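Calcium homeostasis modulator 1 (Oryzias latipes, PDB 6LMT) probably forms a large-pore membrane channel of the calcium homeostasis modulator family, assembled here from eight subunits with cholesterol hemisuccinate bound among its helices. Local coordinates at residues 40-45 against 124-129; 115-118 against 122-125; 130-135 against 156-161. All coordinates share one frame; numbering follows the deposited sequence.

How the contacts relate
Contacts 1 and 2 both use helix 122-128, sharing Phe-124 and Leu-125, and their centres lie about 11 Å apart. Contact 3 is closer to contact 1, about 8 Å between centres, and the two are joined covalently through the Cys-43 to Cys-160 disulfide. Between contacts 2 and 3 the centres are about 16 Å apart, but Leu-125 still packs on Pro-159. One cholesterol hemisuccinate (chain J) connects contacts 1 and 3: its ring system meets Phe-124 and Phe-128, while its succinate end reaches Asn-131. A second (chain L) lies against Ser-115 and Val-116 in contact 2.

Contact 1 (40-45 against 124-129); sequences SCPCMP and FLCAFS. With Y01 (cholesterol hemisuccinate), chain J.
The rings of Phe-128 and Phe-124 meet the cholesterol hemisuccinate of chain J on one flank of helix 122-128, while Cys-126 turns to segment 40-45 and bonds to Cys-41. Phe-128 has the methyl CB of its neighbour Ala-127 over one face; its edge takes, in plane, Phe-124 CD2 and the sterol methyl CAE. The two phenylalanines form a T-shaped pair, with Phe-128 CE2 over the centre of the Phe-124 ring, 3.6 Å above its plane. The sterol presents its two angular methyls to Phe-128: CAD lies 3.5 Å from Phe-128 CE1, and CAE 3.6 Å from Phe-128 CZ. Phe-124 is the looser partner, its CZ coming to 4.1 Å from CAQ in the five-membered ring.

The covalent link is a single disulfide, Cys-41 SG to Cys-126 SG at 2.0 Å. In each cysteine the sulfur swings trans to the main-chain nitrogen (chi1 -174° in Cys-41, -167° in Cys-126), which points both sulfurs across the gap between the segments. The C-S-S-C torsion is 92°, the right-handed form. Pro-42 leans its CD on Cys-126 SG from 3.8 Å, and Asn-48 at the start of helix 48-70 touches both cysteines and the proline. Cys-41 O accepts a hydrogen bond from Arg-175 of a second subunit, placing the bridge beside a subunit interface.

No hydrogen bond runs between the two segments. The loop after helix 21-36 is therefore tied to helix 122-128 by a covalent bond with a small apolar margin, and an intact disulfide is consistent with the oxidising, extracellular side of the membrane, where channels of this family carry their cystine-linked loops.

Contact 2 (115-118 against 122-125); sequences SVTL and KSFL. With Y01 (cholesterol hemisuccinate), chain L.
Rotation about the first side-chain bond of Thr-117 (chi1 -57°) places its methyl CG2 trans to the main-chain nitrogen and directs it at Ser-123, while the hydroxyl OG1 turns back to Trp-113 O and hydrogen-bonds there. Leu-118 (chi1 -67°) and Phe-124 (chi1 -82°) both lead away from their own carbonyl carbons, which brings their ends together although neither CB points at the other segment. The motif is a break between two consecutive helices: helix 108-120 stops, helix 122-128 begins, and side chains six positions apart touch across the joint.

Across that joint Thr-117 CG2 lies 3.3 Å from Ser-123 OG, a van der Waals touch. The serine hydroxyl has a weak hydrogen bond to Gly-52 O of helix 48-70, the helix whose Leu-55 and Leu-56 back this side of the joint. Lys-122 carries its chain away from the contact to a salt bridge with Asp-120, and helix 167-202 also covers Phe-124, through Ile-177 and Ser-181, whose OG hydrogen-bonds to Leu-118 O.

Further back along helix 108-120, the sterol of chain L rests its five-membered ring on two neighbouring residues. Ser-115 CB is 3.6 Å from CAQ, and Val-116 CG1 is 3.6 Å from CAP. At the joint itself, one branch of the leucine meets the far end of the aromatic ring obliquely: Leu-118 CD2 is equally distant, at 3.7 Å, from Phe-124 CE1 and Phe-124 CZ.

Contact 3 (130-135 against 156-161); sequences INLDIE and ARIPCK. With Y01 (cholesterol hemisuccinate), chain J.
Ile-158 meets both Leu-132 and Ile-134 with a single methyl, CD1. From Leu-132 CD1 it is 3.9 Å away, the two side chains passing at a slant; from Ile-134 CD1 it is 4.0 Å, and here the two isoleucines come end to end. A separate pair lies at the start of the segments, where the branch methyl Ile-130 CG2 rests on Ala-156 CB at 3.9 Å. All of this is hydrocarbon, and no hydrogen bond crosses from 130-135 to 156-161.

In the next shell, Ile-158 is the second residue of a type I beta turn from Arg-157 to Cys-160, closed by the bond from Cys-160 N to Arg-157 O, 3.1 Å long. Its CG1 branch sits trans to the carbonyl carbon (chi1 -71°), with the chain then extended, which carries CD1 across to the other loop. In Ile-134 the same branch runs roughly trans to the main-chain nitrogen instead (chi1 -153°), bringing its own tip forward. Helix 167-202 backs this cluster, Ala-173 and Ile-177 lying on Leu-132 and Val-169 on Ile-134, while helix 148-155 adds Leu-152 against Ile-130 and Leu-155 against Ile-134. Ala-156 O accepts a hydrogen bond from Asn-48 ND2.

Asn-131 lies near the succinate of the chain J sterol, its main-chain O 3.5 Å from OAF, both of them oxygens. Beyond the turn, Cys-160 is disulfide-bonded to Cys-43 and packs on Arg-175 of a second subunit. Two loops flanking the short helix 148-155, closed over a small aliphatic core and cross-linked to the loop after helix 21-36, are consistent with part of the disulfide-braced extracellular region of calcium homeostasis modulator channels.

Contact 1 (40-45 against 124-129)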
loop_
_atom_site.group_PDB
_atom_site.type_symbol
_atom_site.label_atom_id
_atom_site.label_comp_id
_atom_site.label_asym_id
_atom_site.label_seq_id
_atom_site.Cartn_x
_atom_site.Cartn_y
_atom_site.Cartn_z
ATOM N N SER A 40 -28.985 4.429 15.646
ATOM C CA SER A 40 -30.347 4.266 15.146
ATOM C C SER A 40 -31.319 4.776 16.186
ATOM O O SER A 40 -31.896 3.975 16.920
ATOM C CB SER A 40 -30.624 2.831 14.812
ATOM O OG SER A 40 -31.982 2.665 14.491
ATOM N N CYS A 41 -31.516 6.085 16.200
ATOM C CA CYS A 41 -32.466 6.713 17.099
ATOM C C CYS A 41 -33.868 6.198 16.796
ATOM O O CYS A 41 -34.216 6.045 15.623
ATOM C CB CYS A 41 -32.390 8.230 16.928
ATOM S SG CYS A 41 -33.342 9.261 18.048
ATOM N N PRO A 42 -34.670 5.866 17.811
ATOM C CA PRO A 42 -36.006 5.321 17.553
ATOM C C PRO A 42 -36.927 6.294 16.866
ATOM O O PRO A 42 -37.807 5.855 16.121
ATOM C CB PRO A 42 -36.527 5.012 18.958
ATOM C CG PRO A 42 -35.385 5.034 19.799
ATOM C CD PRO A 42 -34.399 5.942 19.246
ATOM N N CYS A 43 -36.723 7.594 17.097
ATOM C CA CYS A 43 -37.573 8.690 16.640
ATOM C C CYS A 43 -39.013 8.523 17.101
ATOM O O CYS A 43 -39.960 8.747 16.355
ATOM C CB CYS A 43 -37.465 8.909 15.129
ATOM S SG CYS A 43 -36.037 9.932 14.717
ATOM N N MET A 44 -39.161 8.163 18.367
ATOM C CA MET A 44 -40.396 8.038 19.104
ATOM C C MET A 44 -40.214 8.741 20.437
ATOM O O MET A 44 -39.170 8.592 21.064
ATOM C CB MET A 44 -40.738 6.573 19.340
ATOM C CG MET A 44 -41.016 5.815 18.085
ATOM S SD MET A 44 -41.065 4.053 18.343
ATOM C CE MET A 44 -42.551 3.901 19.292
ATOM N N PRO A 45 -41.208 9.500 20.905
ATOM C CA PRO A 45 -41.013 10.310 22.112
ATOM C C PRO A 45 -40.957 9.532 23.409
ATOM O O PRO A 45 -40.700 10.140 24.450
ATOM C CB PRO A 45 -42.220 11.242 22.092
ATOM C CG PRO A 45 -43.208 10.545 21.315
ATOM C CD PRO A 45 -42.500 9.787 20.273
ATOM N N PHE A 124 -27.150 13.667 21.970
ATOM C CA PHE A 124 -27.954 14.787 22.424
ATOM C C PHE A 124 -29.077 15.082 21.462
ATOM O O PHE A 124 -30.127 15.558 21.885
ATOM C CB PHE A 124 -27.141 16.068 22.616
ATOM C CG PHE A 124 -26.409 16.160 23.912
ATOM C CD1 PHE A 124 -26.232 15.065 24.718
ATOM C CD2 PHE A 124 -26.051 17.400 24.403
ATOM C CE1 PHE A 124 -25.594 15.180 25.916
ATOM C CE2 PHE A 124 -25.426 17.516 25.613
ATOM C CZ PHE A 124 -25.201 16.407 26.365
ATOM N N LEU A 125 -28.867 14.840 20.171
ATOM C CA LEU A 125 -29.920 15.087 19.200
ATOM C C LEU A 125 -31.073 14.127 19.397
ATOM O O LEU A 125 -32.234 14.518 19.296
ATOM C CB LEU A 125 -29.364 14.977 17.791
ATOM C CG LEU A 125 -30.326 15.272 16.652
ATOM C CD1 LEU A 125 -30.808 16.700 16.679
ATOM C CD2 LEU A 125 -29.652 14.962 15.365
ATOM N N CYS A 126 -30.771 12.873 19.707
ATOM C CA CYS A 126 -31.821 11.907 19.965
ATOM C C CYS A 126 -32.509 12.195 21.289
ATOM O O CYS A 126 -33.732 12.272 21.344
ATOM C CB CYS A 126 -31.234 10.496 19.918
ATOM S SG CYS A 126 -32.408 9.144 19.857
ATOM N N ALA A 127 -31.744 12.444 22.348
ATOM C CA ALA A 127 -32.324 12.557 23.678
ATOM C C ALA A 127 -33.084 13.854 23.924
ATOM O O ALA A 127 -33.990 13.869 24.757
ATOM C CB ALA A 127 -31.240 12.414 24.724
ATOM N N PHE A 128 -32.759 14.943 23.230
ATOM C CA PHE A 128 -33.235 16.266 23.617
ATOM C C PHE A 128 -34.050 16.949 22.533
ATOM O O PHE A 128 -34.316 18.140 22.640
ATOM C CB PHE A 128 -32.053 17.152 24.002
ATOM C CG PHE A 128 -31.346 16.701 25.228
ATOM C CD1 PHE A 128 -32.043 16.172 26.287
ATOM C CD2 PHE A 128 -29.970 16.668 25.262
ATOM C CE1 PHE A 128 -31.389 15.712 27.386
ATOM C CE2 PHE A 128 -29.318 16.200 26.356
ATOM C CZ PHE A 128 -30.031 15.722 27.420
ATOM N N SER A 129 -34.447 16.239 21.489
ATOM C CA SER A 129 -35.196 16.889 20.428
ATOM C C SER A 129 -36.657 17.110 20.780
ATOM O O SER A 129 -37.299 17.957 20.163
ATOM C CB SER A 129 -35.100 16.088 19.139
ATOM O OG SER A 129 -35.722 14.833 19.291
HETATM C CAA Y01 J . -21.198 10.903 33.060
HETATM C CBA Y01 J . -21.032 11.088 31.563
HETATM C CAB Y01 J . -21.279 9.778 30.836
HETATM C CAN Y01 J . -21.939 12.201 31.039
HETATM C CAJ Y01 J . -23.418 11.975 31.205
HETATM C CAO Y01 J . -24.200 13.264 31.184
HETATM C CBB Y01 J . -25.730 13.141 31.281
HETATM C CAC Y01 J . -26.098 12.090 32.324
HETATM C CBE Y01 J . -26.343 14.528 31.571
HETATM C CAP Y01 J . -25.662 15.651 30.739
HETATM C CAQ Y01 J . -26.782 16.537 30.177
HETATM C CBG Y01 J . -27.906 16.306 31.175
HETATM C CBI Y01 J . -27.877 14.782 31.402
HETATM C CAE Y01 J . -28.390 14.007 30.183
HETATM C CAU Y01 J . -28.786 14.542 32.613
HETATM C CAS Y01 J . -30.215 15.053 32.377
HETATM C CBF Y01 J . -30.302 16.532 31.955
HETATM C CBD Y01 J . -29.287 16.847 30.840
HETATM C CAK Y01 J . -29.252 18.346 30.581
HETATM C CAI Y01 J . -30.631 18.857 30.332
HETATM C CAZ Y01 J . -31.733 18.208 30.678
HETATM C CAV Y01 J . -33.093 18.739 30.290
HETATM C CBH Y01 J . -31.749 16.953 31.546
HETATM C CAD Y01 J . -32.452 15.828 30.762
HETATM C CAT Y01 J . -32.597 17.310 32.789
HETATM C CAR Y01 J . -33.979 17.874 32.430
HETATM C CBC Y01 J . -33.896 19.079 31.524
HETATM O OAW Y01 J . -35.230 19.476 31.088
HETATM C CAY Y01 J . -35.382 20.655 30.487
HETATM O OAG Y01 J . -34.587 21.548 30.548
HETATM C CAM Y01 J . -36.665 20.734 29.711
HETATM C CAL Y01 J . -36.792 21.987 28.868
HETATM C CAX Y01 J . -38.083 22.113 28.079
HETATM O OAH Y01 J . -38.942 21.216 28.202
HETATM O OAF Y01 J . -38.224 23.107 27.341
#

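Contact 2 (115-118 against 122-125)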
loop_
_atom_site.group_PDB
_atom_site.type_symbol
_atom_site.label_atom_id
_atom_site.label_comp_id
_atom_site.label_asym_id
_atom_site.label_seq_id
_atom_site.Cartn_x
_atom_site.Cartn_y
_atom_site.Cartn_z
ATOM N N SER A 115 -16.322 11.312 24.962
ATOM C CA SER A 115 -15.875 12.466 24.206
ATOM C C SER A 115 -16.239 12.375 22.730
ATOM O O SER A 115 -16.695 13.365 22.164
ATOM C CB SER A 115 -14.385 12.634 24.385
ATOM O OG SER A 115 -14.079 12.883 25.729
ATOM N N VAL A 116 -16.069 11.214 22.088
ATOM C CA VAL A 116 -16.489 11.097 20.690
ATOM C C VAL A 116 -17.998 11.164 20.564
ATOM O O VAL A 116 -18.511 11.602 19.542
ATOM C CB VAL A 116 -15.964 9.823 19.988
ATOM C CG1 VAL A 116 -14.512 9.832 19.862
ATOM C CG2 VAL A 116 -16.385 8.571 20.676
ATOM N N THR A 117 -18.729 10.758 21.590
ATOM C CA THR A 117 -20.178 10.791 21.528
ATOM C C THR A 117 -20.699 12.212 21.663
ATOM O O THR A 117 -21.650 12.599 20.983
ATOM C CB THR A 117 -20.737 9.877 22.611
ATOM O OG1 THR A 117 -20.196 8.579 22.415
ATOM C CG2 THR A 117 -22.199 9.762 22.549
ATOM N N LEU A 118 -20.068 13.013 22.510
ATOM C CA LEU A 118 -20.475 14.399 22.657
ATOM C C LEU A 118 -19.993 15.274 21.510
ATOM O O LEU A 118 -20.672 16.234 21.157
ATOM C CB LEU A 118 -19.973 14.948 23.982
ATOM C CG LEU A 118 -20.557 14.383 25.263
ATOM C CD1 LEU A 118 -19.777 14.858 26.443
ATOM C CD2 LEU A 118 -21.990 14.750 25.387
ATOM N N LYS A 122 -24.927 13.156 18.197
ATOM C CA LYS A 122 -26.130 12.382 17.912
ATOM C C LYS A 122 -26.869 11.927 19.158
ATOM O O LYS A 122 -28.085 11.779 19.109
ATOM C CB LYS A 122 -25.798 11.160 17.076
ATOM C CG LYS A 122 -25.334 11.441 15.700
ATOM C CD LYS A 122 -25.222 10.144 14.974
ATOM C CE LYS A 122 -24.795 10.314 13.548
ATOM N NZ LYS A 122 -23.371 10.678 13.466
ATOM N N SER A 123 -26.168 11.669 20.260
ATOM C CA SER A 123 -26.838 11.292 21.497
ATOM C C SER A 123 -27.637 12.435 22.086
ATOM O O SER A 123 -28.692 12.205 22.676
ATOM C CB SER A 123 -25.840 10.793 22.520
ATOM O OG SER A 123 -25.420 9.501 22.194
ATOM N N PHE A 124 -27.150 13.667 21.970
ATOM C CA PHE A 124 -27.954 14.787 22.424
ATOM C C PHE A 124 -29.077 15.082 21.462
ATOM O O PHE A 124 -30.127 15.558 21.885
ATOM C CB PHE A 124 -27.141 16.068 22.616
ATOM C CG PHE A 124 -26.409 16.160 23.912
ATOM C CD1 PHE A 124 -26.232 15.065 24.718
ATOM C CD2 PHE A 124 -26.051 17.400 24.403
ATOM C CE1 PHE A 124 -25.594 15.180 25.916
ATOM C CE2 PHE A 124 -25.426 17.516 25.613
ATOM C CZ PHE A 124 -25.201 16.407 26.365
ATOM N N LEU A 125 -28.867 14.840 20.171
ATOM C CA LEU A 125 -29.920 15.087 19.200
ATOM C C LEU A 125 -31.073 14.127 19.397
ATOM O O LEU A 125 -32.234 14.518 19.296
ATOM C CB LEU A 125 -29.364 14.977 17.791
ATOM C CG LEU A 125 -30.326 15.272 16.652
ATOM C CD1 LEU A 125 -30.808 16.700 16.679
ATOM C CD2 LEU A 125 -29.652 14.962 15.365
HETATM C CAA Y01 L . -15.978 13.090 16.356
HETATM C CBA Y01 L . -14.557 13.632 16.390
HETATM C CAB Y01 L . -14.568 15.149 16.468
HETATM C CAN Y01 L . -13.766 13.028 17.544
HETATM C CAJ Y01 L . -12.432 13.669 17.847
HETATM C CAO Y01 L . -11.759 13.059 19.060
HETATM C CBB Y01 L . -11.470 13.999 20.246
HETATM C CAC Y01 L . -12.541 15.081 20.327
HETATM C CBE Y01 L . -11.384 13.236 21.582
HETATM C CAP Y01 L . -12.219 11.933 21.596
HETATM C CAQ Y01 L . -11.629 11.053 22.712
HETATM C CBG Y01 L . -10.717 12.030 23.442
HETATM C CBI Y01 L . -10.060 12.779 22.263
HETATM C CAE Y01 L . -9.252 11.876 21.336
HETATM C CAU Y01 L . -9.135 13.833 22.848
HETATM C CAS Y01 L . -8.094 13.160 23.748
HETATM C CBF Y01 L . -8.766 12.548 24.984
HETATM C CBD Y01 L . -9.847 11.529 24.595
HETATM C CAK Y01 L . -10.693 11.267 25.840
HETATM C CAI Y01 L . -9.874 11.107 27.083
HETATM C CAZ Y01 L . -8.560 11.274 27.140
HETATM C CAV Y01 L . -7.762 10.823 28.349
HETATM C CBH Y01 L . -7.775 11.931 26.010
HETATM C CAD Y01 L . -6.879 10.866 25.350
HETATM C CAT Y01 L . -6.906 13.036 26.644
HETATM C CAR Y01 L . -6.019 12.501 27.769
HETATM C CBC Y01 L . -6.826 11.892 28.881
HETATM O OAW Y01 L . -5.923 11.332 29.894
HETATM C CAY Y01 L . -4.850 10.592 29.555
HETATM O OAG Y01 L . -4.862 9.648 28.818
HETATM C CAM Y01 L . -3.605 11.112 30.204
HETATM C CAL Y01 L . -2.856 10.245 31.194
HETATM C CAX Y01 L . -1.675 9.480 30.627
HETATM O OAH Y01 L . -1.892 8.429 29.992
HETATM O OAF Y01 L . -0.535 9.946 30.813
#

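Contact 3 (130-135 against 156-161)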
loop_
_atom_site.group_PDB
_atom_site.type_symbol
_atom_site.label_atom_id
_atom_site.label_comp_id
_atom_site.label_asym_id
_atom_site.label_seq_id
_atom_site.Cartn_x
_atom_site.Cartn_y
_atom_site.Cartn_z
ATOM N N ILE A 130 -37.204 16.377 21.749
ATOM C CA ILE A 130 -38.551 16.688 22.213
ATOM C C ILE A 130 -38.561 17.819 23.222
ATOM O O ILE A 130 -39.635 18.293 23.596
ATOM C CB ILE A 130 -39.261 15.484 22.858
ATOM C CG1 ILE A 130 -38.498 15.011 24.079
ATOM C CG2 ILE A 130 -39.421 14.361 21.882
ATOM C CD1 ILE A 130 -39.261 14.042 24.897
ATOM N N ASN A 131 -37.398 18.246 23.685
ATOM C CA ASN A 131 -37.257 19.372 24.587
ATOM C C ASN A 131 -37.053 20.676 23.851
ATOM O O ASN A 131 -36.820 21.700 24.490
ATOM C CB ASN A 131 -36.089 19.141 25.538
ATOM C CG ASN A 131 -36.360 18.053 26.528
ATOM O OD1 ASN A 131 -37.438 17.975 27.096
ATOM N ND2 ASN A 131 -35.388 17.192 26.731
ATOM N N LEU A 132 -37.128 20.665 22.530
ATOM C CA LEU A 132 -36.902 21.868 21.761
ATOM C C LEU A 132 -38.096 22.796 21.828
ATOM O O LEU A 132 -39.207 22.409 22.188
ATOM C CB LEU A 132 -36.602 21.543 20.308
ATOM C CG LEU A 132 -35.216 20.983 20.051
ATOM C CD1 LEU A 132 -35.126 20.540 18.638
ATOM C CD2 LEU A 132 -34.206 22.047 20.320
ATOM N N ASP A 133 -37.837 24.047 21.489
ATOM C CA ASP A 133 -38.844 25.093 21.368
ATOM C C ASP A 133 -38.797 25.491 19.902
ATOM O O ASP A 133 -37.946 26.287 19.502
ATOM C CB ASP A 133 -38.522 26.255 22.295
ATOM C CG ASP A 133 -39.662 27.211 22.451
ATOM O OD1 ASP A 133 -40.732 26.964 21.869
ATOM O OD2 ASP A 133 -39.488 28.222 23.160
ATOM N N ILE A 134 -39.698 24.933 19.092
ATOM C CA ILE A 134 -39.461 24.879 17.652
ATOM C C ILE A 134 -39.712 26.207 16.952
ATOM O O ILE A 134 -39.399 26.347 15.763
ATOM C CB ILE A 134 -40.311 23.726 17.089
ATOM C CG1 ILE A 134 -39.676 23.157 15.821
ATOM C CG2 ILE A 134 -41.715 24.185 16.819
ATOM C CD1 ILE A 134 -38.317 22.550 16.072
ATOM N N GLU A 135 -40.214 27.209 17.673
ATOM C CA GLU A 135 -40.416 28.531 17.098
ATOM C C GLU A 135 -39.113 29.283 16.871
ATOM O O GLU A 135 -39.126 30.330 16.217
ATOM C CB GLU A 135 -41.338 29.345 17.997
ATOM C CG GLU A 135 -42.794 28.949 17.899
ATOM C CD GLU A 135 -43.165 27.733 18.728
ATOM O OE1 GLU A 135 -42.303 27.209 19.462
ATOM O OE2 GLU A 135 -44.332 27.298 18.637
ATOM N N ALA A 156 -39.932 14.419 17.921
ATOM C CA ALA A 156 -39.129 13.225 18.102
ATOM C C ALA A 156 -38.514 12.733 16.809
ATOM O O ALA A 156 -37.562 11.962 16.857
ATOM C CB ALA A 156 -39.966 12.125 18.720
ATOM N N ARG A 157 -39.018 13.165 15.661
ATOM C CA ARG A 157 -38.523 12.693 14.381
ATOM C C ARG A 157 -37.434 13.580 13.803
ATOM O O ARG A 157 -36.923 13.272 12.728
ATOM C CB ARG A 157 -39.682 12.562 13.404
ATOM C CG ARG A 157 -40.689 11.515 13.825
ATOM C CD ARG A 157 -41.680 11.193 12.730
ATOM N NE ARG A 157 -42.554 12.314 12.401
ATOM C CZ ARG A 157 -43.763 12.511 12.925
ATOM N NH1 ARG A 157 -44.265 11.650 13.796
ATOM N NH2 ARG A 157 -44.482 13.562 12.559
ATOM N N ILE A 158 -37.084 14.663 14.512
ATOM C CA ILE A 158 -35.949 15.511 14.102
ATOM C C ILE A 158 -34.622 14.782 13.926
ATOM O O ILE A 158 -33.924 15.073 12.942
ATOM C CB ILE A 158 -35.851 16.728 15.035
ATOM C CG1 ILE A 158 -37.008 17.680 14.774
ATOM C CG2 ILE A 158 -34.538 17.476 14.918
ATOM C CD1 ILE A 158 -37.132 18.787 15.751
ATOM N N PRO A 159 -34.212 13.807 14.762
ATOM C CA PRO A 159 -32.953 13.106 14.466
ATOM C C PRO A 159 -32.961 12.239 13.216
ATOM O O PRO A 159 -31.903 11.729 12.846
ATOM C CB PRO A 159 -32.745 12.240 15.703
ATOM C CG PRO A 159 -33.466 12.852 16.705
ATOM C CD PRO A 159 -34.652 13.424 16.116
ATOM N N CYS A 160 -34.091 12.057 12.561
ATOM C CA CYS A 160 -34.243 11.165 11.424
ATOM C C CYS A 160 -34.500 12.013 10.184
ATOM O O CYS A 160 -35.513 12.707 10.110
ATOM C CB CYS A 160 -35.391 10.198 11.691
ATOM S SG CYS A 160 -35.132 9.105 13.124
ATOM N N LYS A 161 -33.574 11.972 9.222
ATOM C CA LYS A 161 -33.712 12.778 8.011
ATOM C C LYS A 161 -34.874 12.308 7.156
ATOM O O LYS A 161 -35.610 13.121 6.591
ATOM C CB LYS A 161 -32.444 12.723 7.172
ATOM C CG LYS A 161 -31.227 13.312 7.804
ATOM C CD LYS A 161 -30.063 13.248 6.844
ATOM C CE LYS A 161 -28.813 13.844 7.456
ATOM N NZ LYS A 161 -28.302 13.012 8.575
HETATM C CAA Y01 J . -21.198 10.903 33.060
HETATM C CBA Y01 J . -21.032 11.088 31.563
HETATM C CAB Y01 J . -21.279 9.778 30.836
HETATM C CAN Y01 J . -21.939 12.201 31.039
HETATM C CAJ Y01 J . -23.418 11.975 31.205
HETATM C CAO Y01 J . -24.200 13.264 31.184
HETATM C CBB Y01 J . -25.730 13.141 31.281
HETATM C CAC Y01 J . -26.098 12.090 32.324
HETATM C CBE Y01 J . -26.343 14.528 31.571
HETATM C CAP Y01 J . -25.662 15.651 30.739
HETATM C CAQ Y01 J . -26.782 16.537 30.177
HETATM C CBG Y01 J . -27.906 16.306 31.175
HETATM C CBI Y01 J . -27.877 14.782 31.402
HETATM C CAE Y01 J . -28.390 14.007 30.183
HETATM C CAU Y01 J . -28.786 14.542 32.613
HETATM C CAS Y01 J . -30.215 15.053 32.377
HETATM C CBF Y01 J . -30.302 16.532 31.955
HETATM C CBD Y01 J . -29.287 16.847 30.840
HETATM C CAK Y01 J . -29.252 18.346 30.581
HETATM C CAI Y01 J . -30.631 18.857 30.332
HETATM C CAZ Y01 J . -31.733 18.208 30.678
HETATM C CAV Y01 J . -33.093 18.739 30.290
HETATM C CBH Y01 J . -31.749 16.953 31.546
HETATM C CAD Y01 J . -32.452 15.828 30.762
HETATM C CAT Y01 J . -32.597 17.310 32.789
HETATM C CAR Y01 J . -33.979 17.874 32.430
HETATM C CBC Y01 J . -33.896 19.079 31.524
HETATM O OAW Y01 J . -35.230 19.476 31.088
HETATM C CAY Y01 J . -35.382 20.655 30.487
HETATM O OAG Y01 J . -34.587 21.548 30.548
HETATM C CAM Y01 J . -36.665 20.734 29.711
HETATM C CAL Y01 J . -36.792 21.987 28.868
HETATM C CAX Y01 J . -38.083 22.113 28.079
HETATM O OAH Y01 J . -38.942 21.216 28.202
HETATM O OAF Y01 J . -38.224 23.107 27.341
#